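Local atomic coordinates of polyhedrin (Operophtera brumata cypovirus 19, PDB entry 5A99), a protein that forms the crystalline lattice of polyhedra, the occlusion bodies that embed cypovirus particles, and binds ATP. Residues A[205-208]-A[209-212]. Numbering follows the deposited sequence.
Sequences IYKT and LIRL
Ile210 lies over one face of the Tyr206 ring, its CG2 methyl 4.1 Å above the plane and displaced from the ring centre toward its margin. Near that margin, Tyr206 CE1 packs on Ile210 CB at 3.8 Å. The two side chains extend alongside each other, heading the same way. Tyr206 CG (chi1 157°) and Ile210 CG1 (chi1 -153°) are both anti to their backbone N, which sets the ring beside the CG1 branch and leaves CG2 on the ring face. Lys207 NZ stands oblique to the Arg211 guanidinium, 4.3 Å from Arg211 NE, brought there by bends at chi2 and chi3 of the lysine chain. Lys207 also runs alongside Arg211, and its CD touches Arg211 CG at 3.8 Å. One water bridges these like charges and accepts from both, at 2.9 Å from Lys207 NZ and 2.8 Å from Arg211 NE. Their charge is probably balanced by acids: Lys207 forms a salt bridge with Glu146 of the second subunit, and Arg211 NH1 one with Asp214 of its own chain. Arg211 also makes a cation-pi contact with Trp125 of the second subunit. Elsewhere on the helix, Ile205 CG1 meets Leu209 CD1. Leu209 packs further against Leu209 of the third subunit. The backbone bond from Ile210 N to Tyr206 O is nearly straight, at 2.9 Å. The next, from Arg211 N to Lys207 O, lengthens to 3.2 Å and bends to 139° at the hydrogen. Arg211 N also reaches Thr208 O weakly. At Arg211 the backbone departs from the helical conformation. These are the i to i+4 side-chain pairs and the lengthened, bent bond of the C-terminal end of a short alpha-helix, here packed into the trimer interface of polyhedrin.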
ATOM      1  N   ILE A 205      18.577  -7.353  -4.878  1.00 10.03           N
ATOM      2  CA  ILE A 205      17.637  -6.523  -4.135  1.00 12.35           C
ATOM      3  C   ILE A 205      16.949  -5.476  -5.022  1.00 10.41           C
ATOM      4  O   ILE A 205      15.768  -5.171  -4.825  1.00  7.39           O
ATOM      5  CB  ILE A 205      18.339  -5.854  -2.934  1.00  9.39           C
ATOM      6  CG1 ILE A 205      17.331  -5.090  -2.062  1.00  8.70           C
ATOM      7  CG2 ILE A 205      19.486  -4.961  -3.419  1.00 12.02           C
ATOM      8  CD1 ILE A 205      16.246  -5.953  -1.461  1.00 11.94           C
ATOM      9  N   TYR A 206      17.664  -4.939  -6.008  1.00 11.40           N
ATOM     10  CA  TYR A 206      17.037  -4.020  -6.955  1.00 13.33           C
ATOM     11  C   TYR A 206      15.744  -4.617  -7.526  1.00  9.87           C
ATOM     12  O   TYR A 206      14.687  -4.014  -7.440  1.00  9.98           O
ATOM     13  CB  TYR A 206      17.995  -3.653  -8.104  1.00 11.35           C
ATOM     14  CG  TYR A 206      17.275  -3.177  -9.357  1.00 13.42           C
ATOM     15  CD1 TYR A 206      16.522  -2.010  -9.342  1.00 10.04           C
ATOM     16  CD2 TYR A 206      17.340  -3.897 -10.544  1.00 10.35           C
ATOM     17  CE1 TYR A 206      15.859  -1.565 -10.474  1.00  9.96           C
ATOM     18  CE2 TYR A 206      16.668  -3.462 -11.692  1.00 10.07           C
ATOM     19  CZ  TYR A 206      15.930  -2.294 -11.642  1.00 11.59           C
ATOM     20  OH  TYR A 206      15.268  -1.852 -12.759  1.00 14.50           O
ATOM     21  N   LYS A 207      15.836  -5.789  -8.134  1.00  6.88           N
ATOM     22  CA  LYS A 207      14.667  -6.370  -8.778  1.00 10.74           C
ATOM     23  C   LYS A 207      13.535  -6.613  -7.782  1.00 12.84           C
ATOM     24  O   LYS A 207      12.370  -6.394  -8.096  1.00 13.41           O
ATOM     25  CB  LYS A 207      15.036  -7.668  -9.499  1.00  9.43           C
ATOM     26  CG  LYS A 207      13.862  -8.377 -10.176  1.00 11.06           C
ATOM     27  CD  LYS A 207      13.082  -7.471 -11.106  1.00  7.72           C
ATOM     28  CE  LYS A 207      13.926  -6.919 -12.228  1.00 11.41           C
ATOM     29  NZ  LYS A 207      13.067  -6.394 -13.340  1.00 13.45           N
ATOM     30  N   THR A 208      13.877  -7.065  -6.582  1.00  8.87           N
ATOM     31  CA  THR A 208      12.870  -7.310  -5.565  1.00 12.46           C
ATOM     32  C   THR A 208      12.074  -6.034  -5.252  1.00 12.25           C
ATOM     33  O   THR A 208      10.846  -6.046  -5.296  1.00 12.88           O
ATOM     34  CB  THR A 208      13.506  -7.847  -4.283  1.00 13.25           C
ATOM     35  OG1 THR A 208      14.089  -9.123  -4.552  1.00 16.44           O
ATOM     36  CG2 THR A 208      12.474  -8.004  -3.189  1.00 11.40           C
ATOM     37  N   LEU A 209      12.789  -4.946  -4.956  1.00  7.56           N
ATOM     38  CA  LEU A 209      12.179  -3.659  -4.633  1.00 10.43           C
ATOM     39  C   LEU A 209      11.422  -3.025  -5.802  1.00 10.99           C
ATOM     40  O   LEU A 209      10.307  -2.540  -5.622  1.00 12.67           O
ATOM     41  CB  LEU A 209      13.235  -2.684  -4.093  1.00  8.77           C
ATOM     42  CG  LEU A 209      13.871  -3.122  -2.769  1.00 11.20           C
ATOM     43  CD1 LEU A 209      14.979  -2.174  -2.344  1.00 11.17           C
ATOM     44  CD2 LEU A 209      12.812  -3.231  -1.660  1.00 11.11           C
ATOM     45  N   ILE A 210      12.004  -3.048  -7.000  1.00  7.96           N
ATOM     46  CA  ILE A 210      11.367  -2.409  -8.152  1.00  9.31           C
ATOM     47  C   ILE A 210      10.057  -3.105  -8.530  1.00 12.52           C
ATOM     48  O   ILE A 210       9.186  -2.485  -9.150  1.00  8.83           O
ATOM     49  CB  ILE A 210      12.313  -2.346  -9.385  1.00  8.73           C
ATOM     50  CG1 ILE A 210      11.949  -1.176 -10.301  1.00  8.45           C
ATOM     51  CG2 ILE A 210      12.291  -3.660 -10.170  1.00  8.42           C
ATOM     52  CD1 ILE A 210      12.010   0.192  -9.644  1.00 12.20           C
ATOM     53  N   ARG A 211       9.927  -4.381  -8.149  1.00 11.55           N
ATOM     54  CA  ARG A 211       8.709  -5.158  -8.398  1.00 11.18           C
ATOM     55  C   ARG A 211       7.949  -5.509  -7.126  1.00 10.44           C
ATOM     56  O   ARG A 211       7.172  -6.476  -7.103  1.00 10.53           O
ATOM     57  CB  ARG A 211       9.046  -6.455  -9.122  1.00  7.65           C
ATOM     58  CG  ARG A 211       9.537  -6.249 -10.530  1.00  8.32           C
ATOM     59  CD  ARG A 211       8.525  -5.494 -11.388  1.00 11.83           C
ATOM     60  NE  ARG A 211       8.923  -5.565 -12.787  1.00  9.85           N
ATOM     61  CZ  ARG A 211       8.574  -6.552 -13.602  1.00 10.87           C
ATOM     62  NH1 ARG A 211       7.802  -7.535 -13.165  1.00 14.27           N
ATOM     63  NH2 ARG A 211       8.998  -6.563 -14.852  1.00  9.08           N
ATOM     64  N   LEU A 212       8.176  -4.741  -6.067  1.00 11.01           N
ATOM     65  CA  LEU A 212       7.563  -5.033  -4.775  1.00 12.31           C
ATOM     66  C   LEU A 212       6.039  -4.915  -4.884  1.00 10.73           C
ATOM     67  O   LEU A 212       5.282  -5.691  -4.284  1.00 12.21           O
ATOM     68  CB  LEU A 212       8.115  -4.074  -3.712  1.00 11.81           C
ATOM     69  CG  LEU A 212       8.121  -4.572  -2.268  1.00 15.10           C
ATOM     70  CD1 LEU A 212       8.879  -5.886  -2.169  1.00 18.41           C
ATOM     71  CD2 LEU A 212       8.717  -3.523  -1.328  1.00 15.25           C
TER
HETATM   72  O   HOH W   1      11.211  -4.134 -13.428  1.00  9.07           O